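Local coordinates for BREX protein BrxA (Magnetospirillum magneticum, PDB 3BHW) that probably takes part in a type 1 BREX system that protects bacteria against double-stranded DNA phage by blocking phage DNA replication, at residues L101-D106 with D126-Q131; V108-F113 with V193-Q198; A10-G15 with R64-T69; G14-L19 with L158-Y163. All coordinates share one frame; numbering follows the deposited sequence.

Contact 1: residues L101-D106 with D126-Q131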
loop_
_atom_site.group_PDB
_atom_site.type_symbol
_atom_site.label_atom_id
_atom_site.label_comp_id
_atom_site.label_asym_id
_atom_site.label_seq_id
_atom_site.Cartn_x
_atom_site.Cartn_y
_atom_site.Cartn_z
ATOM N N LEU A 101 -1.781 7.765 1.079
ATOM C CA LEU A 101 -2.354 6.851 0.070
ATOM C C LEU A 101 -3.868 6.698 0.256
ATOM O O LEU A 101 -4.654 6.894 -0.667
ATOM C CB LEU A 101 -1.684 5.486 0.108
ATOM C CG LEU A 101 -2.283 4.459 -0.868
ATOM C CD1 LEU A 101 -2.082 4.835 -2.361
ATOM C CD2 LEU A 101 -1.623 3.115 -0.576
ATOM N N GLY A 102 -4.291 6.350 1.467
ATOM C CA GLY A 102 -5.719 6.131 1.714
ATOM C C GLY A 102 -6.599 7.323 1.322
ATOM O O GLY A 102 -7.627 7.133 0.643
ATOM N N ASP A 103 -6.186 8.534 1.727
ATOM C CA ASP A 103 -6.925 9.761 1.431
ATOM C C ASP A 103 -6.912 10.057 -0.082
ATOM O O ASP A 103 -7.881 10.598 -0.605
ATOM C CB ASP A 103 -6.418 10.990 2.240
ATOM C CG ASP A 103 -6.958 11.028 3.654
ATOM O OD1 ASP A 103 -7.616 10.050 4.076
ATOM O OD2 ASP A 103 -6.727 12.065 4.338
ATOM N N PHE A 104 -5.830 9.687 -0.776
ATOM C CA PHE A 104 -5.836 9.817 -2.242
ATOM C C PHE A 104 -7.017 9.019 -2.845
ATOM O O PHE A 104 -7.780 9.535 -3.688
ATOM C CB PHE A 104 -4.489 9.391 -2.849
ATOM C CG PHE A 104 -4.318 9.808 -4.295
ATOM C CD1 PHE A 104 -4.685 11.073 -4.716
ATOM C CD2 PHE A 104 -3.848 8.887 -5.242
ATOM C CE1 PHE A 104 -4.517 11.466 -6.067
ATOM C CE2 PHE A 104 -3.705 9.250 -6.604
ATOM C CZ PHE A 104 -4.039 10.559 -7.010
ATOM N N LEU A 105 -7.185 7.796 -2.364
ATOM C CA LEU A 105 -8.178 6.867 -2.826
ATOM C C LEU A 105 -9.535 7.419 -2.437
ATOM O O LEU A 105 -10.352 7.619 -3.320
ATOM C CB LEU A 105 -7.931 5.522 -2.175
ATOM C CG LEU A 105 -6.676 4.880 -2.745
ATOM C CD1 LEU A 105 -6.118 3.788 -1.787
ATOM C CD2 LEU A 105 -6.980 4.334 -4.127
ATOM N N ASP A 106 -9.703 7.762 -1.151
ATOM C CA ASP A 106 -10.953 8.192 -0.585
ATOM C C ASP A 106 -11.493 9.490 -1.158
ATOM O O ASP A 106 -12.666 9.595 -1.402
ATOM C CB ASP A 106 -10.726 8.413 0.931
ATOM C CG ASP A 106 -12.049 8.552 1.739
ATOM O OD1 ASP A 106 -13.082 7.991 1.342
ATOM O OD2 ASP A 106 -12.036 9.145 2.800
ATOM N N ASP A 126 -0.864 16.130 -8.020
ATOM C CA ASP A 126 -0.285 17.420 -7.715
ATOM C C ASP A 126 -1.211 18.279 -6.866
ATOM O O ASP A 126 -0.800 18.818 -5.845
ATOM C CB ASP A 126 -0.012 18.143 -9.034
ATOM C CG ASP A 126 1.380 17.897 -9.556
ATOM O OD1 ASP A 126 2.005 16.869 -9.211
ATOM O OD2 ASP A 126 1.854 18.753 -10.336
ATOM N N GLN A 127 -2.461 18.399 -7.302
ATOM C CA GLN A 127 -3.434 19.261 -6.673
ATOM C C GLN A 127 -3.885 18.673 -5.315
ATOM O O GLN A 127 -4.166 19.399 -4.363
ATOM C CB GLN A 127 -4.600 19.524 -7.636
ATOM C CG GLN A 127 -4.143 20.219 -8.920
ATOM C CD GLN A 127 -5.134 20.115 -10.083
ATOM O OE1 GLN A 127 -4.749 20.263 -11.267
ATOM N NE2 GLN A 127 -6.416 19.935 -9.760
ATOM N N TYR A 128 -3.875 17.364 -5.220
ATOM C CA TYR A 128 -4.147 16.655 -3.948
ATOM C C TYR A 128 -3.078 17.002 -2.923
ATOM O O TYR A 128 -3.393 17.287 -1.777
ATOM C CB TYR A 128 -4.254 15.127 -4.206
ATOM C CG TYR A 128 -4.197 14.259 -2.955
ATOM C CD1 TYR A 128 -5.295 14.157 -2.092
ATOM C CD2 TYR A 128 -3.038 13.548 -2.651
ATOM C CE1 TYR A 128 -5.245 13.347 -0.952
ATOM C CE2 TYR A 128 -2.956 12.767 -1.498
ATOM C CZ TYR A 128 -4.047 12.660 -0.657
ATOM O OH TYR A 128 -4.000 11.904 0.499
ATOM N N LEU A 129 -1.822 16.903 -3.332
ATOM C CA LEU A 129 -0.753 17.351 -2.450
ATOM C C LEU A 129 -0.916 18.791 -2.012
ATOM O O LEU A 129 -0.740 19.080 -0.847
ATOM C CB LEU A 129 0.600 17.124 -3.080
ATOM C CG LEU A 129 1.036 15.667 -3.034
ATOM C CD1 LEU A 129 2.479 15.592 -3.486
ATOM C CD2 LEU A 129 0.901 15.119 -1.630
ATOM N N GLU A 130 -1.238 19.697 -2.934
ATOM C CA GLU A 130 -1.576 21.093 -2.565
ATOM C C GLU A 130 -2.619 21.170 -1.425
ATOM O O GLU A 130 -2.423 21.880 -0.425
ATOM C CB GLU A 130 -2.056 21.878 -3.798
ATOM C CG GLU A 130 -0.905 22.400 -4.653
ATOM C CD GLU A 130 -1.357 23.235 -5.852
ATOM O OE1 GLU A 130 -2.173 22.737 -6.679
ATOM O OE2 GLU A 130 -0.843 24.378 -5.997
ATOM N N GLN A 131 -3.709 20.413 -1.566
ATOM C CA GLN A 131 -4.734 20.292 -0.547
ATOM C C GLN A 131 -4.221 19.688 0.766
ATOM O O GLN A 131 -4.598 20.136 1.838
ATOM C CB GLN A 131 -5.857 19.400 -1.073
ATOM C CG GLN A 131 -7.256 19.880 -0.756
ATOM C CD GLN A 131 -7.782 20.884 -1.770
ATOM O OE1 GLN A 131 -7.368 22.052 -1.803
ATOM N NE2 GLN A 131 -8.705 20.436 -2.597
#

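Contact 2: residues V108-F113 with V193-Q198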
loop_
_atom_site.group_PDB
_atom_site.type_symbol
_atom_site.label_atom_id
_atom_site.label_comp_id
_atom_site.label_asym_id
_atom_site.label_seq_id
_atom_site.Cartn_x
_atom_site.Cartn_y
_atom_site.Cartn_z
ATOM N N VAL A 108 -10.115 11.466 -3.832
ATOM C CA VAL A 108 -9.862 11.793 -5.255
ATOM C C VAL A 108 -10.242 10.642 -6.191
ATOM O O VAL A 108 -11.098 10.771 -7.094
ATOM C CB VAL A 108 -8.360 12.228 -5.495
ATOM C CG1 VAL A 108 -8.171 12.738 -6.919
ATOM C CG2 VAL A 108 -7.899 13.296 -4.484
ATOM N N VAL A 109 -9.594 9.506 -6.015
ATOM C CA VAL A 109 -9.903 8.374 -6.911
ATOM C C VAL A 109 -11.379 7.992 -6.869
ATOM O O VAL A 109 -11.989 7.821 -7.933
ATOM C CB VAL A 109 -8.968 7.172 -6.662
ATOM C CG1 VAL A 109 -9.229 6.056 -7.672
ATOM C CG2 VAL A 109 -7.541 7.659 -6.625
ATOM N N ARG A 110 -11.957 7.896 -5.678
ATOM C CA ARG A 110 -13.366 7.503 -5.628
ATOM C C ARG A 110 -14.228 8.428 -6.508
ATOM O O ARG A 110 -15.018 7.956 -7.262
ATOM C CB ARG A 110 -13.866 7.593 -4.186
ATOM C CG ARG A 110 -15.334 7.201 -4.019
ATOM C CD ARG A 110 -15.868 7.661 -2.676
ATOM N NE ARG A 110 -15.025 7.198 -1.577
ATOM C CZ ARG A 110 -14.976 5.937 -1.175
ATOM N NH1 ARG A 110 -15.746 5.021 -1.761
ATOM N NH2 ARG A 110 -14.164 5.591 -0.194
ATOM N N ASP A 111 -14.067 9.753 -6.409
ATOM C CA ASP A 111 -14.942 10.664 -7.151
ATOM C C ASP A 111 -14.685 10.654 -8.650
ATOM O O ASP A 111 -15.575 10.962 -9.438
ATOM C CB ASP A 111 -14.853 12.099 -6.611
ATOM C CG ASP A 111 -16.217 12.815 -6.633
ATOM O OD1 ASP A 111 -17.228 12.191 -6.275
ATOM O OD2 ASP A 111 -16.281 13.981 -7.004
ATOM N N GLN A 112 -13.478 10.307 -9.064
ATOM C CA GLN A 112 -13.178 10.178 -10.499
ATOM C C GLN A 112 -14.030 9.101 -11.149
ATOM O O GLN A 112 -14.351 9.217 -12.305
ATOM C CB GLN A 112 -11.696 9.856 -10.768
ATOM C CG GLN A 112 -10.771 11.010 -10.534
ATOM C CD GLN A 112 -11.131 12.227 -11.392
ATOM O OE1 GLN A 112 -11.945 13.072 -10.983
ATOM N NE2 GLN A 112 -10.571 12.298 -12.581
ATOM N N PHE A 113 -14.338 8.038 -10.424
ATOM C CA PHE A 113 -15.141 6.938 -10.970
ATOM C C PHE A 113 -16.576 7.399 -11.232
ATOM O O PHE A 113 -17.442 6.610 -11.647
ATOM C CB PHE A 113 -15.098 5.714 -10.056
ATOM C CG PHE A 113 -13.899 4.816 -10.290
ATOM C CD1 PHE A 113 -13.914 3.907 -11.329
ATOM C CD2 PHE A 113 -12.758 4.900 -9.490
ATOM C CE1 PHE A 113 -12.860 3.085 -11.592
ATOM C CE2 PHE A 113 -11.685 4.055 -9.726
ATOM C CZ PHE A 113 -11.727 3.143 -10.786
ATOM N N VAL A 193 -9.502 1.250 6.137
ATOM C CA VAL A 193 -9.038 0.502 4.928
ATOM C C VAL A 193 -10.223 0.110 4.013
ATOM O O VAL A 193 -10.177 0.312 2.790
ATOM C CB VAL A 193 -8.156 -0.649 5.324
ATOM C CG1 VAL A 193 -7.722 -1.423 4.098
ATOM C CG2 VAL A 193 -6.975 -0.111 6.197
ATOM N N ILE A 194 -11.299 -0.334 4.638
ATOM C CA ILE A 194 -12.484 -0.728 3.894
ATOM C C ILE A 194 -12.964 0.378 2.976
ATOM O O ILE A 194 -13.232 0.134 1.801
ATOM C CB ILE A 194 -13.584 -1.254 4.803
ATOM C CG1 ILE A 194 -13.137 -2.602 5.428
ATOM C CG2 ILE A 194 -14.947 -1.352 4.051
ATOM C CD1 ILE A 194 -13.985 -3.155 6.579
ATOM N N ARG A 195 -13.107 1.572 3.541
ATOM C CA ARG A 195 -13.594 2.744 2.815
ATOM C C ARG A 195 -12.700 3.132 1.638
ATOM O O ARG A 195 -13.191 3.588 0.590
ATOM C CB ARG A 195 -13.704 3.926 3.794
ATOM C CG ARG A 195 -14.534 5.039 3.325
ATOM C CD ARG A 195 -14.102 6.369 4.075
ATOM N NE ARG A 195 -14.918 7.501 3.666
ATOM C CZ ARG A 195 -16.197 7.623 3.988
ATOM N NH1 ARG A 195 -16.771 6.677 4.727
ATOM N NH2 ARG A 195 -16.896 8.694 3.599
ATOM N N CYS A 196 -11.383 2.974 1.820
ATOM C CA CYS A 196 -10.384 3.414 0.826
ATOM C C CYS A 196 -10.062 2.377 -0.234
ATOM O O CYS A 196 -9.730 2.733 -1.350
ATOM C CB CYS A 196 -9.069 3.771 1.536
ATOM S SG CYS A 196 -9.188 5.173 2.730
ATOM N N ILE A 197 -10.168 1.092 0.127
ATOM C CA ILE A 197 -9.643 0.017 -0.740
ATOM C C ILE A 197 -10.544 -0.261 -1.927
ATOM O O ILE A 197 -10.077 -0.735 -2.988
ATOM C CB ILE A 197 -9.409 -1.305 0.047
ATOM C CG1 ILE A 197 -8.542 -2.250 -0.759
ATOM C CG2 ILE A 197 -10.733 -1.990 0.408
ATOM C CD1 ILE A 197 -7.944 -3.340 0.014
ATOM N N GLN A 198 -11.833 0.001 -1.749
ATOM C CA GLN A 198 -12.816 -0.285 -2.787
ATOM C C GLN A 198 -13.489 1.043 -3.046
ATOM O O GLN A 198 -14.282 1.517 -2.219
ATOM C CB GLN A 198 -13.822 -1.365 -2.358
ATOM C CG GLN A 198 -14.713 -1.909 -3.514
ATOM C CD GLN A 198 -14.083 -3.065 -4.289
ATOM O OE1 GLN A 198 -13.956 -4.180 -3.764
ATOM N NE2 GLN A 198 -13.696 -2.810 -5.547
#

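Contact 3: residues A10-G15 with R64-T69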
loop_
_atom_site.group_PDB
_atom_site.type_symbol
_atom_site.label_atom_id
_atom_site.label_comp_id
_atom_site.label_asym_id
_atom_site.label_seq_id
_atom_site.Cartn_x
_atom_site.Cartn_y
_atom_site.Cartn_z
ATOM N N ALA A 10 5.638 11.042 4.047
ATOM C CA ALA A 10 6.171 10.581 2.793
ATOM C C ALA A 10 6.688 9.133 2.842
ATOM O O ALA A 10 7.201 8.658 1.836
ATOM C CB ALA A 10 7.271 11.519 2.324
ATOM N N ASP A 11 6.539 8.435 3.974
ATOM C CA ASP A 11 7.122 7.084 4.100
ATOM C C ASP A 11 6.715 6.155 2.928
ATOM O O ASP A 11 7.533 5.368 2.436
ATOM C CB ASP A 11 6.764 6.430 5.434
ATOM C CG ASP A 11 7.422 7.117 6.628
ATOM O OD1 ASP A 11 8.517 7.711 6.491
ATOM O OD2 ASP A 11 6.865 7.025 7.733
ATOM N N ILE A 12 5.469 6.297 2.481
ATOM C CA ILE A 12 4.914 5.479 1.404
ATOM C C ILE A 12 5.783 5.486 0.134
ATOM O O ILE A 12 5.802 4.501 -0.615
ATOM C CB ILE A 12 3.434 5.879 1.143
ATOM C CG1 ILE A 12 2.668 4.813 0.342
ATOM C CG2 ILE A 12 3.326 7.298 0.534
ATOM C CD1 ILE A 12 2.384 5.194 -1.097
ATOM N N GLY A 13 6.529 6.571 -0.076
ATOM C CA GLY A 13 7.374 6.732 -1.255
ATOM C C GLY A 13 8.595 5.837 -1.313
ATOM O O GLY A 13 9.260 5.755 -2.358
ATOM N N GLY A 14 8.904 5.182 -0.202
ATOM C CA GLY A 14 10.070 4.291 -0.154
ATOM C C GLY A 14 9.972 3.062 -1.045
ATOM O O GLY A 14 10.998 2.442 -1.408
ATOM N N GLY A 15 8.746 2.689 -1.411
ATOM C CA GLY A 15 8.553 1.578 -2.338
ATOM C C GLY A 15 7.102 1.180 -2.560
ATOM O O GLY A 15 6.214 1.468 -1.723
ATOM N N ARG A 64 7.813 -4.349 5.897
ATOM C CA ARG A 64 7.483 -4.984 7.177
ATOM C C ARG A 64 6.531 -4.111 8.007
ATOM O O ARG A 64 5.549 -4.603 8.565
ATOM C CB ARG A 64 8.744 -5.261 8.003
ATOM C CG ARG A 64 8.411 -5.993 9.327
ATOM C CD ARG A 64 9.579 -5.885 10.343
ATOM N NE ARG A 64 9.200 -6.496 11.620
ATOM C CZ ARG A 64 10.031 -6.671 12.647
ATOM N NH1 ARG A 64 11.285 -6.251 12.557
ATOM N NH2 ARG A 64 9.594 -7.235 13.776
ATOM N N ASN A 65 6.853 -2.824 8.123
ATOM C CA ASN A 65 5.996 -1.896 8.854
ATOM C C ASN A 65 4.588 -1.939 8.277
ATOM O O ASN A 65 3.579 -1.943 9.023
ATOM C CB ASN A 65 6.556 -0.478 8.844
ATOM C CG ASN A 65 7.753 -0.323 9.734
ATOM O OD1 ASN A 65 8.557 0.598 9.559
ATOM N ND2 ASN A 65 7.909 -1.239 10.666
ATOM N N ARG A 66 4.509 -1.881 6.951
ATOM C CA ARG A 66 3.179 -2.128 6.309
ATOM C C ARG A 66 2.421 -3.395 6.808
ATOM O O ARG A 66 1.307 -3.288 7.329
ATOM C CB ARG A 66 3.302 -2.181 4.813
ATOM C CG ARG A 66 3.461 -0.818 4.164
ATOM C CD ARG A 66 3.589 -0.967 2.658
ATOM N NE ARG A 66 3.662 0.308 1.946
ATOM C CZ ARG A 66 4.303 0.533 0.802
ATOM N NH1 ARG A 66 4.978 -0.441 0.179
ATOM N NH2 ARG A 66 4.260 1.740 0.269
ATOM N N LEU A 67 3.065 -4.568 6.696
ATOM C CA LEU A 67 2.403 -5.814 7.101
ATOM C C LEU A 67 2.102 -5.858 8.596
ATOM O O LEU A 67 1.081 -6.441 8.983
ATOM C CB LEU A 67 3.174 -7.066 6.675
ATOM C CG LEU A 67 3.318 -7.282 5.180
ATOM C CD1 LEU A 67 4.413 -8.321 4.991
ATOM C CD2 LEU A 67 2.029 -7.827 4.557
ATOM N N GLU A 68 2.905 -5.185 9.413
ATOM C CA GLU A 68 2.694 -5.265 10.868
ATOM C C GLU A 68 1.550 -4.378 11.366
ATOM O O GLU A 68 1.213 -4.400 12.545
ATOM C CB GLU A 68 3.976 -4.998 11.644
ATOM C CG GLU A 68 4.420 -3.579 11.644
ATOM C CD GLU A 68 5.374 -3.299 12.788
ATOM O OE1 GLU A 68 5.958 -4.279 13.312
ATOM O OE2 GLU A 68 5.525 -2.110 13.151
ATOM N N THR A 69 0.936 -3.615 10.461
ATOM C CA THR A 69 -0.345 -2.984 10.801
ATOM C C THR A 69 -1.489 -4.020 10.823
ATOM O O THR A 69 -2.566 -3.706 11.337
ATOM C CB THR A 69 -0.748 -1.808 9.832
ATOM O OG1 THR A 69 -0.984 -2.294 8.520
ATOM C CG2 THR A 69 0.278 -0.690 9.738
#

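Contact 4: residues G14-L19 with L158-Y163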
loop_
_atom_site.group_PDB
_atom_site.type_symbol
_atom_site.label_atom_id
_atom_site.label_comp_id
_atom_site.label_asym_id
_atom_site.label_seq_id
_atom_site.Cartn_x
_atom_site.Cartn_y
_atom_site.Cartn_z
ATOM N N GLY A 14 8.904 5.182 -0.202
ATOM C CA GLY A 14 10.070 4.291 -0.154
ATOM C C GLY A 14 9.972 3.062 -1.045
ATOM O O GLY A 14 10.998 2.442 -1.408
ATOM N N GLY A 15 8.746 2.689 -1.411
ATOM C CA GLY A 15 8.553 1.578 -2.338
ATOM C C GLY A 15 7.102 1.180 -2.560
ATOM O O GLY A 15 6.214 1.468 -1.723
ATOM N N SER A 16 6.869 0.552 -3.712
ATOM C CA SER A 16 5.522 0.139 -4.098
ATOM C C SER A 16 5.236 -1.193 -3.423
ATOM O O SER A 16 5.932 -1.528 -2.461
ATOM C CB SER A 16 5.363 0.058 -5.626
ATOM O OG SER A 16 6.338 -0.813 -6.161
ATOM N N LEU A 17 4.246 -1.957 -3.918
ATOM C CA LEU A 17 3.806 -3.096 -3.114
ATOM C C LEU A 17 4.847 -4.232 -3.041
ATOM O O LEU A 17 5.052 -4.815 -1.985
ATOM C CB LEU A 17 2.464 -3.609 -3.599
ATOM C CG LEU A 17 1.398 -2.507 -3.566
ATOM C CD1 LEU A 17 0.076 -3.112 -4.060
ATOM C CD2 LEU A 17 1.198 -1.884 -2.207
ATOM N N LYS A 18 5.487 -4.508 -4.164
ATOM C CA LYS A 18 6.554 -5.486 -4.264
ATOM C C LYS A 18 6.168 -6.806 -3.633
ATOM O O LYS A 18 6.677 -7.200 -2.589
ATOM C CB LYS A 18 7.796 -4.930 -3.608
ATOM C CG LYS A 18 8.424 -3.781 -4.395
ATOM C CD LYS A 18 9.788 -3.488 -3.864
ATOM C CE LYS A 18 10.465 -2.478 -4.726
ATOM N NZ LYS A 18 11.057 -3.111 -5.910
ATOM N N LEU A 19 5.272 -7.510 -4.306
ATOM C CA LEU A 19 4.727 -8.753 -3.747
ATOM C C LEU A 19 5.768 -9.825 -3.419
ATOM O O LEU A 19 5.734 -10.391 -2.291
ATOM C CB LEU A 19 3.640 -9.332 -4.641
ATOM C CG LEU A 19 3.097 -10.623 -4.067
ATOM C CD1 LEU A 19 2.466 -10.429 -2.694
ATOM C CD2 LEU A 19 2.106 -11.213 -5.039
ATOM N N LEU A 158 -0.935 1.764 -7.895
ATOM C CA LEU A 158 -2.234 1.724 -8.538
ATOM C C LEU A 158 -2.187 0.874 -9.792
ATOM O O LEU A 158 -3.171 0.208 -10.113
ATOM C CB LEU A 158 -2.717 3.140 -8.816
ATOM C CG LEU A 158 -3.023 4.004 -7.575
ATOM C CD1 LEU A 158 -3.580 5.290 -8.078
ATOM C CD2 LEU A 158 -3.995 3.367 -6.553
ATOM N N VAL A 159 -1.051 0.870 -10.486
ATOM C CA VAL A 159 -0.862 -0.021 -11.631
ATOM C C VAL A 159 -0.824 -1.490 -11.123
ATOM O O VAL A 159 -1.470 -2.391 -11.698
ATOM C CB VAL A 159 0.422 0.328 -12.417
ATOM C CG1 VAL A 159 0.896 -0.856 -13.278
ATOM C CG2 VAL A 159 0.224 1.593 -13.300
ATOM N N GLU A 160 -0.089 -1.743 -10.046
ATOM C CA GLU A 160 0.043 -3.112 -9.519
ATOM C C GLU A 160 -1.299 -3.721 -9.132
ATOM O O GLU A 160 -1.582 -4.904 -9.432
ATOM C CB GLU A 160 0.971 -3.169 -8.292
ATOM C CG GLU A 160 2.446 -2.963 -8.571
ATOM C CD GLU A 160 3.274 -2.853 -7.275
ATOM O OE1 GLU A 160 2.961 -1.982 -6.433
ATOM O OE2 GLU A 160 4.238 -3.633 -7.085
ATOM N N VAL A 161 -2.119 -2.940 -8.434
ATOM C CA VAL A 161 -3.406 -3.457 -8.008
ATOM C C VAL A 161 -4.390 -3.504 -9.159
ATOM O O VAL A 161 -5.356 -4.249 -9.092
ATOM C CB VAL A 161 -4.014 -2.724 -6.783
ATOM C CG1 VAL A 161 -4.092 -1.211 -7.024
ATOM C CG2 VAL A 161 -5.451 -3.366 -6.453
ATOM N N GLY A 162 -4.134 -2.731 -10.206
ATOM C CA GLY A 162 -4.941 -2.788 -11.415
ATOM C C GLY A 162 -5.887 -1.627 -11.607
ATOM O O GLY A 162 -6.641 -1.598 -12.597
ATOM N N TYR A 163 -5.880 -0.670 -10.682
ATOM C CA TYR A 163 -6.701 0.541 -10.866
ATOM C C TYR A 163 -6.347 1.359 -12.131
ATOM O O TYR A 163 -7.220 2.023 -12.708
ATOM C CB TYR A 163 -6.666 1.452 -9.614
ATOM C CG TYR A 163 -7.669 1.164 -8.491
ATOM C CD1 TYR A 163 -7.254 0.614 -7.249
ATOM C CD2 TYR A 163 -9.027 1.500 -8.629
ATOM C CE1 TYR A 163 -8.189 0.351 -6.204
ATOM C CE2 TYR A 163 -9.962 1.255 -7.577
ATOM C CZ TYR A 163 -9.538 0.689 -6.378
ATOM O OH TYR A 163 -10.450 0.468 -5.352
#

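Contact 1: residues L101-D106 with D126-Q131
Helix-helix packing in an all-helical fold brings Y128 of helix 122-135 against one turn of helix 99-112, at D103 and F104. The contact is buried. Y128 reaches across and is met by the ring and backbone of F104. F104 and Y128 have the nearest CA atoms of the two segments, 7.2 Å apart. With chi1 at 166° the Y128 ring swings clear of its own backbone N and extends to the backbone of the other helix. F104 CD1 lies over one face of the Y128 ring, near its rim, 3.6 Å from Y128 CD2. The two ring planes are inclined at 50° with centroids 5.1 Å apart, so the pair is oblique. F104 CA adds a CH-pi contact, 4.0 Å from the centroid of the Y128 ring. W125 meets both rings and extends the aromatic cluster, edge-to-face with F104. The polar ends are satisfied elsewhere. The carboxylate of D103 turns away to R7, Y8 and Y192, which ties the N-terminal arm and the C-terminal part to this helix. The Y128 hydroxyl is hydrogen-bonded to the carbonyl O of L100, and D103 CB packs against it, 3.1 Å from Y128 OH.

Contact 2: residues V108-F113 with V193-Q198
This is a polar contact between the ends of two helices, with one arginine reaching across to a backbone carbonyl. It sits at the partly buried margin of the all-helical fold, where the C-terminal end of helix 99-112 faces the last turn of helix 191-197. The backbones stay well apart: the nearest CA atoms, those of R110 and C196, are 8.2 Å from each other. R110 bridges the gap. Its side chain starts out toward the other helix. Trans chi1 and chi2 carry it across, and a bend at chi3 (-53°) brings the guanidinium to the carbonyl of R195. R195 O lies at the edge of that group, near its plane. The hydrogen bond from R110 NH2 to R195 O is modelled at 2.4 Å, which is very short, so its exact length is doubtful. The N-H...O angle of 142° is doubtful for the same reason. A carbonyl in the last turn of a helix is a natural acceptor for such a donor. The second terminal nitrogen, R110 NH1, is 3.8 Å from Q198 O.

Two arginines come close here, with R110 NH2 4.4 Å from R195 NE. D106, one turn before R110 on the same helix, forms salt bridges with both through OD1, which would offset their like charges. Q198 directs its amide elsewhere, to the backbone of V175 and I177. R195 CG lies 3.6 Å from R110 NH2.

Contact 3: residues A10-G15 with R64-T69
The guanidinium of R66 has the carbonyl oxygen of G15 at its edge, close to its plane. In one of the two modelled conformers of I12, CG1 also lies at the edge. I12 O comes in obliquely. Both terminal nitrogens converge on one acceptor: R66 NH2 is 2.8 Å and R66 NH1 3.0 Å from G15 O. The NH2 bond runs nearly along the C=O axis, with a C=O...N angle of 172°. NH1 instead approaches from above the carbonyl plane. The N-H...O angles, 146° and 137°, are bent, as expected when two donors share an oxygen. R66 spans the distance with a chain extended from CG to NE. At the other end of the residue, the backbone oxygen of R66 is also used twice. It accepts from T69 N and from T69 OG1, the latter at 2.8 Å, where the chain leaves the helix.

The contact is buried. It joins the short 3-10 segment and the loop residue after it, ahead of helix 19-31, to the C-terminal end of helix 57-67. R66 also lies on A94 and H97 of helix 83-97, and its NH1 makes a weak hydrogen bond to S16 O. In that same conformer I12 packs on L150, V154 and I157 of helix 145-161.

Contact 4: residues G14-L19 with L158-Y163
E160 carries this contact, from the last turn of helix 145-161 to the backbone of the loop that leads into helix 19-31. Before it, L158 points away from the loop and packs on L120 and I164. E160 then points toward the loop with its chain extended beyond CG. Its carboxylate takes two consecutive backbone N-H groups, one on each oxygen. L17 N donates to E160 OE1 at 2.8 Å, on the syn lone pair, with an N-H...O angle of 161°. K18 N donates to E160 OE2 at a longer 3.3 Å, also on the syn side but 20° out of the carboxylate plane. This fork holds the group across the peptide link of L17 and K18, and fixes its rotation. E160 OE1 is also lined by carbon: S16 CB, L17 CB and L17 CG are each 3.3 Å from it. The L17 and E160 side chains lie alongside each other, running opposite ways. Next, V161 leans on F91. G162 leaves the helix with positive phi (105°), and Y163 follows, its ring also on F91.

K18 is the N-cap residue of helix 19-31, so the carboxylate grips the chain just before that helix starts. L17 rests on A94 of helix 83-97 and on I157, and K18 lies against Q59 and M63 of helix 57-67. The loop is thus held between three helices.

How the contacts relate
The four contacts join parts of one all-helical chain. Contacts 1 and 2 share helix 99-112 and lie about 11 Å apart between centres. Contacts 3 and 4 start from the same loop, share G14 and G15, and lie about 12 Å apart. Contact 3 closes before contacts 1 and 2 open, whereas contact 4 spans the whole of contact 1. The segments of contacts 2 and 4 alternate, and those two meet where Y163 OH is 2.7 Å from I197 O. Contacts 1 and 4 touch through L105 and L158. Together they tie the N-terminal loop and helices 57-67, 99-112, 122-135, 145-161 and 191-197 into one compact body.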